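Local structure of nicotinate phosphoribosyltransferase (Saccharomyces cerevisiae, 1VLP) at residues L55-A61 / A154-V159; D162-Q168 / D372-S377; D288-F294 / K318-Y323. The protein catalyses the first step of NAD biosynthesis from nicotinic acid, the ATP-dependent synthesis of nicotinate ribonucleotide from nicotinate and phosphoribosyl diphosphate. All coordinates share one frame; numbering follows the deposited sequence.

Interaction 1 of 3, residues L55-A61 / A154-V159; sequences LTFNKEA and AYFKFV
Asn58 and Phe158 meet where the N-cap of helix 59-71 faces the C-terminal part of helix 144-159, so a helix-capping residue here doubles as a link between two helices. The two ends of the Asn58 amide divide the work. OD1 accepts from Ala61 N at 2.9 Å, the capping bond, while ND2 donates across to Phe158 O at 3.1 Å; the Phe158 oxygen lies in the Asn58 amide plane, but the donor stands above the carbonyl plane. With CG set between the backbone N and carbonyl carbon (chi1 56°), the amide can serve both. Deeper in, Tyr155 turns its edge toward the face of Phe57, ring centroids 5.5 Å apart and planes at 74°. Beyond it, the phenol end crosses Leu55 at nearly a right angle, and Leu55 CD2 lies 3.5 Å from Tyr155 OH. On the outer side the extended Glu60 chain runs across the Phe158 ring, while Phe158 CB packs on Ala61 CB. Leu386 touches Leu55, Phe57 and Tyr155 and adds to the apolar cluster. One water bridges the Thr56 end of the contact, accepting from Thr56 N and lying in the plane of the Tyr155 ring, 2.8 Å from Tyr155 OH.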
loop_
_atom_site.group_PDB
_atom_site.type_symbol
_atom_site.label_atom_id
_atom_site.label_comp_id
_atom_site.label_asym_id
_atom_site.label_seq_id
_atom_site.Cartn_x
_atom_site.Cartn_y
_atom_site.Cartn_z
ATOM N N LEU A 55 1.362 -10.188 20.127
ATOM C CA LEU A 55 0.078 -9.520 20.178
ATOM C C LEU A 55 -0.984 -10.506 19.677
ATOM O O LEU A 55 -0.886 -11.031 18.573
ATOM C CB LEU A 55 0.067 -8.277 19.318
ATOM C CG LEU A 55 1.070 -7.145 19.679
ATOM C CD1 LEU A 55 0.760 -5.841 18.952
ATOM C CD2 LEU A 55 1.192 -6.923 21.194
ATOM N N THR A 56 -2.005 -10.739 20.493
ATOM C CA THR A 56 -2.948 -11.815 20.276
ATOM C C THR A 56 -4.395 -11.329 20.312
ATOM O O THR A 56 -4.669 -10.228 20.755
ATOM C CB THR A 56 -2.793 -12.919 21.348
ATOM O OG1 THR A 56 -3.245 -12.481 22.655
ATOM C CG2 THR A 56 -1.361 -13.383 21.409
ATOM N N PHE A 57 -5.286 -12.207 19.874
ATOM C CA PHE A 57 -6.701 -11.891 19.774
ATOM C C PHE A 57 -7.569 -12.647 20.774
ATOM O O PHE A 57 -7.189 -13.693 21.304
ATOM C CB PHE A 57 -7.174 -12.180 18.339
ATOM C CG PHE A 57 -6.664 -11.161 17.349
ATOM C CD1 PHE A 57 -5.381 -11.267 16.809
ATOM C CD2 PHE A 57 -7.437 -10.037 17.042
ATOM C CE1 PHE A 57 -4.906 -10.267 15.937
ATOM C CE2 PHE A 57 -6.982 -9.093 16.197
ATOM C CZ PHE A 57 -5.687 -9.210 15.621
ATOM N N ASN A 58 -8.760 -12.112 20.970
ATOM C CA ASN A 58 -9.765 -12.750 21.809
ATOM C C ASN A 58 -10.984 -13.135 21.004
ATOM O O ASN A 58 -11.113 -12.769 19.812
ATOM C CB ASN A 58 -10.109 -11.884 23.031
ATOM C CG ASN A 58 -10.573 -10.490 22.701
ATOM O OD1 ASN A 58 -11.163 -10.204 21.660
ATOM N ND2 ASN A 58 -10.283 -9.571 23.629
ATOM N N LYS A 59 -11.913 -13.845 21.661
ATOM C CA LYS A 59 -13.099 -14.319 20.972
ATOM C C LYS A 59 -13.965 -13.174 20.504
ATOM O O LYS A 59 -14.528 -13.230 19.410
ATOM C CB LYS A 59 -13.907 -15.274 21.870
ATOM C CG LYS A 59 -13.310 -16.676 21.917
ATOM N N GLU A 60 -14.059 -12.128 21.302
ATOM C CA GLU A 60 -14.864 -10.960 20.894
ATOM C C GLU A 60 -14.387 -10.376 19.560
ATOM O O GLU A 60 -15.186 -10.168 18.633
ATOM C CB GLU A 60 -14.786 -9.855 21.936
ATOM C CG GLU A 60 -15.952 -8.856 21.836
ATOM C CD GLU A 60 -15.996 -7.850 23.002
ATOM O OE1 GLU A 60 -15.081 -7.852 23.878
ATOM O OE2 GLU A 60 -16.968 -7.057 23.030
ATOM N N ALA A 61 -13.077 -10.137 19.472
ATOM C CA ALA A 61 -12.470 -9.591 18.225
ATOM C C ALA A 61 -12.728 -10.511 17.030
ATOM O O ALA A 61 -13.090 -10.049 15.931
ATOM C CB ALA A 61 -10.997 -9.409 18.421
ATOM N N ALA A 154 -10.214 -4.021 14.895
ATOM C CA ALA A 154 -10.651 -5.082 15.835
ATOM C C ALA A 154 -9.728 -5.152 17.062
ATOM O O ALA A 154 -10.184 -5.153 18.196
ATOM C CB ALA A 154 -10.707 -6.423 15.134
ATOM N N TYR A 155 -8.422 -5.177 16.791
ATOM C CA TYR A 155 -7.419 -5.340 17.835
ATOM C C TYR A 155 -7.546 -4.169 18.832
ATOM O O TYR A 155 -7.594 -4.383 20.058
ATOM C CB TYR A 155 -5.981 -5.438 17.239
ATOM C CG TYR A 155 -4.962 -5.694 18.301
ATOM C CD1 TYR A 155 -4.740 -7.022 18.794
ATOM C CD2 TYR A 155 -4.276 -4.647 18.899
ATOM C CE1 TYR A 155 -3.844 -7.277 19.823
ATOM C CE2 TYR A 155 -3.390 -4.892 19.963
ATOM C CZ TYR A 155 -3.188 -6.219 20.414
ATOM O OH TYR A 155 -2.294 -6.450 21.473
ATOM N N PHE A 156 -7.649 -2.929 18.322
ATOM C CA PHE A 156 -7.713 -1.745 19.190
ATOM C C PHE A 156 -9.073 -1.432 19.773
ATOM O O PHE A 156 -9.174 -0.622 20.650
ATOM C CB PHE A 156 -7.059 -0.549 18.523
ATOM C CG PHE A 156 -5.580 -0.741 18.400
ATOM C CD1 PHE A 156 -4.773 -0.683 19.549
ATOM C CD2 PHE A 156 -4.999 -1.093 17.197
ATOM C CE1 PHE A 156 -3.388 -0.908 19.475
ATOM C CE2 PHE A 156 -3.630 -1.298 17.115
ATOM C CZ PHE A 156 -2.837 -1.210 18.248
ATOM N N LYS A 157 -10.083 -2.097 19.251
ATOM C CA LYS A 157 -11.446 -2.020 19.786
ATOM C C LYS A 157 -11.693 -3.005 20.918
ATOM O O LYS A 157 -12.386 -2.683 21.899
ATOM C CB LYS A 157 -12.433 -2.280 18.624
ATOM C CG LYS A 157 -13.841 -1.817 18.815
ATOM C CD LYS A 157 -14.681 -2.095 17.505
ATOM C CE LYS A 157 -16.095 -1.546 17.625
ATOM N NZ LYS A 157 -16.122 -0.045 17.700
ATOM N N PHE A 158 -11.211 -4.240 20.743
ATOM C CA PHE A 158 -11.528 -5.367 21.634
ATOM C C PHE A 158 -10.367 -5.875 22.483
ATOM O O PHE A 158 -10.606 -6.458 23.555
ATOM C CB PHE A 158 -12.113 -6.525 20.817
ATOM C CG PHE A 158 -13.370 -6.151 20.124
ATOM C CD1 PHE A 158 -14.521 -5.846 20.874
ATOM C CD2 PHE A 158 -13.397 -5.987 18.749
ATOM C CE1 PHE A 158 -15.696 -5.422 20.251
ATOM C CE2 PHE A 158 -14.572 -5.581 18.102
ATOM C CZ PHE A 158 -15.722 -5.299 18.848
ATOM N N VAL A 159 -9.142 -5.718 22.008
ATOM C CA VAL A 159 -7.993 -6.309 22.687
ATOM C C VAL A 159 -7.193 -5.287 23.521
ATOM O O VAL A 159 -7.035 -5.502 24.741
ATOM C CB VAL A 159 -7.071 -7.108 21.722
ATOM C CG1 VAL A 159 -5.930 -7.814 22.462
ATOM C CG2 VAL A 159 -7.888 -8.103 20.938
HETATM O O HOH W 1 -2.183 -8.932 22.828
#

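Interaction 2 of 3, residues D162-Q168 / D372-S377; sequences DWDYENQ and DFRKKS
The Phe373 ring carries the side-chain amide of Gln168 flat on one face, NE2 standing 3.3 Å above the plane near the ring centre and the two planes only 12° apart. Asp164 O comes in at the ring edge, in plane, 3.3 Å from Phe373 CE2. The Trp163 indole, by contrast, meets Phe373 obliquely, with CE3 3.5 Å from Phe373 CE2, and lays its CZ3 over a face of Tyr165. The stacked amide is also bonded: Gln168 NE2 donates to Asp372 O at 3.0 Å, almost straight (177°), and a bend at chi2 (-61°) folds the chain back over the ring. Asp372 O accepts from Gln171 as well, while the Asp372 carboxylate is paired with Lys175.

At the other end, Asp162 grips the chain beyond the short strand 373-374. Its OD1 accepts from Ser377 N at 2.8 Å and its OD2 from Ser377 OG at 2.6 Å, each through the syn lone pair. Lys375 NZ stays beyond salt-bridge range of OD2, and a water between them bonds to both. Between these ends another water accepts from Asp164 N and lies 2.7 Å from Arg374 O.

The contact thus pins the loop before helix 168-181 to the segment following helix 367-370, near the inferred phosphoribosyl diphosphate site at Thr367. Two donors on the syn lone pairs, with Lys375 nearby, would be expected to stabilise the Asp162 carboxylate as an anion, while the hydrogen bond from Gln168 NE2 to Asp372 O would hold the rotation of the amide over the ring.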
loop_
_atom_site.group_PDB
_atom_site.type_symbol
_atom_site.label_atom_id
_atom_site.label_comp_id
_atom_site.label_asym_id
_atom_site.label_seq_id
_atom_site.Cartn_x
_atom_site.Cartn_y
_atom_site.Cartn_z
ATOM N N ASP A 162 -6.219 0.500 25.857
ATOM C CA ASP A 162 -5.461 1.504 26.620
ATOM C C ASP A 162 -4.893 2.634 25.743
ATOM O O ASP A 162 -3.693 2.691 25.473
ATOM C CB ASP A 162 -4.350 0.803 27.356
ATOM C CG ASP A 162 -3.642 1.710 28.371
ATOM O OD1 ASP A 162 -4.087 2.872 28.605
ATOM O OD2 ASP A 162 -2.616 1.247 28.884
ATOM N N TRP A 163 -5.797 3.501 25.276
ATOM C CA TRP A 163 -5.475 4.558 24.335
ATOM C C TRP A 163 -6.763 5.329 24.152
ATOM O O TRP A 163 -7.839 4.845 24.492
ATOM C CB TRP A 163 -5.003 3.992 22.986
ATOM C CG TRP A 163 -6.032 3.153 22.229
ATOM C CD1 TRP A 163 -6.263 1.825 22.377
ATOM C CD2 TRP A 163 -6.950 3.608 21.233
ATOM N NE1 TRP A 163 -7.266 1.423 21.544
ATOM C CE2 TRP A 163 -7.728 2.497 20.845
ATOM C CE3 TRP A 163 -7.195 4.860 20.622
ATOM C CZ2 TRP A 163 -8.721 2.581 19.874
ATOM C CZ3 TRP A 163 -8.160 4.945 19.653
ATOM C CH2 TRP A 163 -8.928 3.803 19.283
ATOM N N ASP A 164 -6.666 6.516 23.583
ATOM C CA ASP A 164 -7.852 7.268 23.206
ATOM C C ASP A 164 -7.495 8.227 22.057
ATOM O O ASP A 164 -6.383 8.177 21.508
ATOM C CB ASP A 164 -8.437 8.037 24.405
ATOM C CG ASP A 164 -7.480 9.083 24.968
ATOM O OD1 ASP A 164 -6.652 9.644 24.204
ATOM O OD2 ASP A 164 -7.543 9.342 26.191
ATOM N N TYR A 165 -8.446 9.066 21.674
ATOM C CA TYR A 165 -8.267 9.918 20.473
ATOM C C TYR A 165 -7.795 11.322 20.772
ATOM O O TYR A 165 -7.648 12.123 19.858
ATOM C CB TYR A 165 -9.573 9.998 19.672
ATOM C CG TYR A 165 -9.985 8.732 18.988
ATOM C CD1 TYR A 165 -9.438 8.376 17.776
ATOM C CD2 TYR A 165 -10.979 7.914 19.520
ATOM C CE1 TYR A 165 -9.805 7.218 17.119
ATOM C CE2 TYR A 165 -11.375 6.737 18.845
ATOM C CZ TYR A 165 -10.780 6.413 17.637
ATOM O OH TYR A 165 -11.125 5.297 16.944
ATOM N N GLU A 166 -7.488 11.618 22.035
ATOM C CA GLU A 166 -7.113 12.954 22.431
ATOM C C GLU A 166 -5.894 13.389 21.661
ATOM O O GLU A 166 -4.940 12.628 21.514
ATOM C CB GLU A 166 -6.832 13.023 23.920
ATOM C CG GLU A 166 -8.108 12.774 24.755
ATOM C CD GLU A 166 -9.237 13.775 24.447
ATOM O OE1 GLU A 166 -9.064 14.990 24.746
ATOM O OE2 GLU A 166 -10.280 13.336 23.894
ATOM N N ASN A 167 -5.991 14.600 21.133
ATOM C CA ASN A 167 -4.909 15.274 20.424
ATOM C C ASN A 167 -4.496 14.662 19.073
ATOM O O ASN A 167 -3.464 15.078 18.520
ATOM C CB ASN A 167 -3.686 15.432 21.320
ATOM C CG ASN A 167 -3.975 16.300 22.547
ATOM O OD1 ASN A 167 -4.401 17.460 22.412
ATOM N ND2 ASN A 167 -3.788 15.731 23.741
ATOM N N GLN A 168 -5.258 13.688 18.555
ATOM C CA GLN A 168 -4.936 13.065 17.241
ATOM C C GLN A 168 -4.989 14.106 16.118
ATOM O O GLN A 168 -4.052 14.259 15.297
ATOM C CB GLN A 168 -5.880 11.908 16.934
ATOM C CG GLN A 168 -5.508 10.618 17.684
ATOM C CD GLN A 168 -4.120 10.132 17.302
ATOM O OE1 GLN A 168 -3.826 10.106 16.108
ATOM N NE2 GLN A 168 -3.277 9.715 18.299
ATOM N N ASP A 372 -0.211 6.480 15.472
ATOM C CA ASP A 372 0.734 7.111 16.368
ATOM C C ASP A 372 -0.009 7.520 17.650
ATOM O O ASP A 372 -0.548 8.623 17.726
ATOM C CB ASP A 372 1.397 8.332 15.679
ATOM C CG ASP A 372 2.472 8.986 16.559
ATOM O OD1 ASP A 372 2.822 8.391 17.600
ATOM O OD2 ASP A 372 2.971 10.086 16.240
ATOM N N PHE A 373 -0.057 6.590 18.609
ATOM C CA PHE A 373 -0.828 6.706 19.861
ATOM C C PHE A 373 0.073 6.427 21.048
ATOM O O PHE A 373 1.038 5.619 20.960
ATOM C CB PHE A 373 -1.989 5.724 19.860
ATOM C CG PHE A 373 -3.100 6.104 18.946
ATOM C CD1 PHE A 373 -3.000 5.895 17.583
ATOM C CD2 PHE A 373 -4.252 6.694 19.441
ATOM C CE1 PHE A 373 -4.033 6.248 16.749
ATOM C CE2 PHE A 373 -5.288 7.056 18.610
ATOM C CZ PHE A 373 -5.189 6.850 17.273
ATOM N N ARG A 374 -0.200 7.113 22.150
ATOM C CA ARG A 374 0.395 6.807 23.445
ATOM C C ARG A 374 -0.615 6.056 24.275
ATOM O O ARG A 374 -1.804 6.005 23.958
ATOM C CB ARG A 374 0.738 8.091 24.219
ATOM C CG ARG A 374 1.764 8.985 23.603
ATOM C CD ARG A 374 3.128 8.355 23.482
ATOM N NE ARG A 374 4.029 9.311 22.835
ATOM C CZ ARG A 374 4.582 10.367 23.445
ATOM N NH1 ARG A 374 4.358 10.608 24.728
ATOM N NH2 ARG A 374 5.371 11.191 22.764
ATOM N N LYS A 375 -0.144 5.409 25.336
ATOM C CA LYS A 375 -1.034 4.715 26.239
ATOM C C LYS A 375 -1.796 5.764 27.026
ATOM O O LYS A 375 -1.243 6.805 27.367
ATOM C CB LYS A 375 -0.258 3.754 27.166
ATOM C CG LYS A 375 0.348 2.577 26.428
ATOM C CD LYS A 375 0.933 1.522 27.348
ATOM C CE LYS A 375 1.352 0.285 26.538
ATOM N NZ LYS A 375 0.148 -0.512 26.013
ATOM N N LYS A 376 -3.046 5.455 27.322
ATOM C CA LYS A 376 -3.871 6.347 28.149
ATOM C C LYS A 376 -3.367 6.246 29.591
ATOM O O LYS A 376 -3.238 7.264 30.287
ATOM C CB LYS A 376 -5.347 5.994 28.042
ATOM C CG LYS A 376 -6.192 6.953 28.854
ATOM C CD LYS A 376 -7.681 6.817 28.641
ATOM C CE LYS A 376 -8.422 7.971 29.365
ATOM N NZ LYS A 376 -7.564 8.743 30.353
ATOM N N SER A 377 -2.994 5.041 29.995
ATOM C CA SER A 377 -2.520 4.760 31.356
ATOM C C SER A 377 -1.157 5.400 31.626
ATOM O O SER A 377 -0.854 5.803 32.755
ATOM C CB SER A 377 -2.432 3.246 31.584
ATOM O OG SER A 377 -1.482 2.612 30.726
HETATM O O HOH W 2 -2.000 0.668 24.451
HETATM O O HOH W 3 -1.671 -1.395 28.360
HETATM O O HOH W 4 -3.952 7.383 23.186
HETATM O O HOH W 5 -2.244 8.220 14.669
#

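Interaction 3 of 3, residues D288-F294 / K318-Y323; sequences DDFLKSF and KISHHY
Helices 287-291 and 312-326 flank the parallel sheet of the type II phosphoribosyltransferase barrel, following strands 279-281 and 304-307 respectively, and the contact joins the helices. Leu291 and His322 lie at its middle. Leu291 CD2 sits over the imidazole face, 3.8 Å from the ring centroid and 11° off the normal, a CH-pi contact; the same methyl also reaches Ile319 CD1. With CG anti to the backbone N (chi1 -172°), the His322 ring extends across to the type I turn Leu291-Phe294. There NE2 donates to Phe294 O at 2.8 Å, with an N-H...O angle of 165°, and the bond lies in the ring plane and in the carbonyl plane alike. Phe294 meets Tyr323 obliquely, its CE2 lying 3.3 Å from Tyr323 OH, with the hydroxyl near the plane of the Phe294 ring. Both side chains, together with Ile319, rest on Val305 of strand 304-307. At the outer margin Lys318, bent at chi3, brings NZ to 3.1 Å from Asp288 OD1, meeting the carboxylate from above its plane.

The polar links differ in setting. The salt bridge joins two exposed side chains, so solvent would be expected to weaken it, whereas the buried imidazole gives its NE2 proton to a carbonyl along a nearly straight line. That direction means NE2 is protonated, and the bond at its edge and the methyl on its face fix the ring's rotation.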
loop_
_atom_site.group_PDB
_atom_site.type_symbol
_atom_site.label_atom_id
_atom_site.label_comp_id
_atom_site.label_asym_id
_atom_site.label_seq_id
_atom_site.Cartn_x
_atom_site.Cartn_y
_atom_site.Cartn_z
ATOM N N ASP A 288 19.220 -3.407 -8.945
ATOM C CA ASP A 288 20.144 -3.720 -10.043
ATOM C C ASP A 288 19.510 -4.455 -11.250
ATOM O O ASP A 288 19.800 -4.127 -12.432
ATOM C CB ASP A 288 21.311 -4.531 -9.487
ATOM C CG ASP A 288 22.229 -3.722 -8.587
ATOM O OD1 ASP A 288 22.156 -2.483 -8.600
ATOM O OD2 ASP A 288 23.023 -4.346 -7.849
ATOM N N ASP A 289 18.668 -5.459 -10.974
ATOM C CA ASP A 289 18.020 -6.187 -12.052
ATOM C C ASP A 289 17.083 -5.242 -12.820
ATOM O O ASP A 289 17.047 -5.260 -14.068
ATOM C CB ASP A 289 17.204 -7.365 -11.533
ATOM C CG ASP A 289 16.554 -8.110 -12.651
ATOM O OD1 ASP A 289 17.331 -8.770 -13.356
ATOM O OD2 ASP A 289 15.322 -7.986 -12.855
ATOM N N PHE A 290 16.324 -4.457 -12.046
ATOM C CA PHE A 290 15.394 -3.471 -12.601
ATOM C C PHE A 290 16.118 -2.504 -13.536
ATOM O O PHE A 290 15.675 -2.262 -14.671
ATOM C CB PHE A 290 14.660 -2.682 -11.531
ATOM C CG PHE A 290 13.652 -1.749 -12.101
ATOM C CD1 PHE A 290 12.376 -2.175 -12.414
ATOM C CD2 PHE A 290 13.994 -0.446 -12.385
ATOM C CE1 PHE A 290 11.484 -1.325 -12.985
ATOM C CE2 PHE A 290 13.072 0.402 -12.981
ATOM C CZ PHE A 290 11.851 -0.028 -13.260
ATOM N N LEU A 291 17.234 -1.979 -13.073
ATOM C CA LEU A 291 18.019 -0.992 -13.858
ATOM C C LEU A 291 18.544 -1.503 -15.219
ATOM O O LEU A 291 18.655 -0.729 -16.185
ATOM C CB LEU A 291 19.116 -0.422 -12.990
ATOM C CG LEU A 291 18.616 0.526 -11.875
ATOM C CD1 LEU A 291 19.796 1.090 -11.131
ATOM C CD2 LEU A 291 17.648 1.666 -12.333
ATOM N N LYS A 292 18.790 -2.806 -15.366
ATOM C CA LYS A 292 19.236 -3.318 -16.655
ATOM C C LYS A 292 18.287 -3.000 -17.812
ATOM O O LYS A 292 18.744 -2.876 -18.926
ATOM C CB LYS A 292 19.401 -4.844 -16.650
ATOM C CG LYS A 292 20.459 -5.401 -15.759
ATOM C CD LYS A 292 20.359 -6.949 -15.766
ATOM C CE LYS A 292 21.582 -7.591 -15.103
ATOM N NZ LYS A 292 21.653 -9.067 -15.380
ATOM N N SER A 293 16.979 -2.902 -17.547
ATOM C CA SER A 293 15.991 -2.631 -18.602
ATOM C C SER A 293 15.455 -1.234 -18.542
ATOM O O SER A 293 14.553 -0.890 -19.332
ATOM C CB SER A 293 14.801 -3.629 -18.558
ATOM O OG SER A 293 14.166 -3.704 -17.302
ATOM N N PHE A 294 15.932 -0.439 -17.568
ATOM C CA PHE A 294 15.395 0.926 -17.362
ATOM C C PHE A 294 16.107 1.976 -18.224
ATOM O O PHE A 294 17.027 2.698 -17.769
ATOM C CB PHE A 294 15.471 1.303 -15.880
ATOM C CG PHE A 294 14.513 2.396 -15.460
ATOM C CD1 PHE A 294 13.146 2.373 -15.847
ATOM C CD2 PHE A 294 14.918 3.362 -14.561
ATOM C CE1 PHE A 294 12.236 3.303 -15.413
ATOM C CE2 PHE A 294 13.976 4.324 -14.120
ATOM C CZ PHE A 294 12.644 4.275 -14.535
ATOM N N LYS A 318 22.365 5.851 -6.051
ATOM C CA LYS A 318 22.381 4.831 -7.111
ATOM C C LYS A 318 21.486 5.270 -8.275
ATOM O O LYS A 318 21.866 5.171 -9.469
ATOM C CB LYS A 318 21.935 3.476 -6.557
ATOM C CG LYS A 318 21.848 2.361 -7.596
ATOM C CD LYS A 318 21.421 1.015 -6.978
ATOM C CE LYS A 318 22.626 0.184 -6.610
ATOM N NZ LYS A 318 22.163 -1.015 -5.896
ATOM N N ILE A 319 20.276 5.703 -7.930
ATOM C CA ILE A 319 19.285 6.167 -8.908
ATOM C C ILE A 319 19.720 7.445 -9.632
ATOM O O ILE A 319 19.550 7.562 -10.855
ATOM C CB ILE A 319 17.897 6.393 -8.215
ATOM C CG1 ILE A 319 17.292 5.053 -7.831
ATOM C CG2 ILE A 319 16.959 7.147 -9.098
ATOM C CD1 ILE A 319 17.098 4.073 -8.993
ATOM N N SER A 320 20.291 8.386 -8.895
ATOM C CA SER A 320 20.813 9.615 -9.474
ATOM C C SER A 320 21.884 9.337 -10.505
ATOM O O SER A 320 21.838 9.860 -11.617
ATOM C CB SER A 320 21.364 10.551 -8.372
ATOM O OG SER A 320 21.987 11.688 -8.934
ATOM N N HIS A 321 22.853 8.497 -10.150
ATOM C CA HIS A 321 23.873 8.067 -11.108
ATOM C C HIS A 321 23.224 7.434 -12.334
ATOM O O HIS A 321 23.613 7.703 -13.442
ATOM C CB HIS A 321 24.834 7.078 -10.439
ATOM C CG HIS A 321 25.746 6.370 -11.418
ATOM N ND1 HIS A 321 26.711 7.039 -12.121
ATOM C CD2 HIS A 321 25.812 5.078 -11.822
ATOM C CE1 HIS A 321 27.343 6.204 -12.926
ATOM N NE2 HIS A 321 26.834 4.994 -12.750
ATOM N N HIS A 322 22.222 6.586 -12.130
ATOM C CA HIS A 322 21.566 5.975 -13.275
ATOM C C HIS A 322 20.949 7.009 -14.183
ATOM O O HIS A 322 21.174 6.985 -15.381
ATOM C CB HIS A 322 20.512 4.979 -12.869
ATOM C CG HIS A 322 19.969 4.198 -14.025
ATOM N ND1 HIS A 322 20.673 3.170 -14.625
ATOM C CD2 HIS A 322 18.800 4.310 -14.696
ATOM C CE1 HIS A 322 19.933 2.670 -15.609
ATOM N NE2 HIS A 322 18.792 3.333 -15.656
ATOM N N TYR A 323 20.156 7.910 -13.632
ATOM C CA TYR A 323 19.455 8.869 -14.470
ATOM C C TYR A 323 20.394 9.916 -15.135
ATOM O O TYR A 323 20.262 10.195 -16.326
ATOM C CB TYR A 323 18.412 9.589 -13.648
ATOM C CG TYR A 323 17.055 8.931 -13.485
ATOM C CD1 TYR A 323 16.323 8.496 -14.599
ATOM C CD2 TYR A 323 16.455 8.831 -12.223
ATOM C CE1 TYR A 323 15.052 7.943 -14.464
ATOM C CE2 TYR A 323 15.212 8.291 -12.065
ATOM C CZ TYR A 323 14.485 7.854 -13.182
ATOM O OH TYR A 323 13.200 7.332 -12.953
#

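From the N terminus, interaction 1 comes first, closing a loop of 92 residues that brings the start of helix 59-71 to the C-terminal part of helix 144-159. The chain then enters interaction 2 almost at once; 162-168 finds its partner only at 372-377, enclosing 203 residues that include all six strands of the parallel sheet. Interaction 3, with 23 residues between its segments, is nested within that loop and ties together helices 287-291 and 312-326 of the barrel. Interactions 1 and 2 touch, through a probable hydrogen bond of 2.9 Å from Trp163 NE1 to Phe156 O. Interaction 3 lies across the chain's centre, about 44 and 43 Å from interactions 1 and 2, centre to centre.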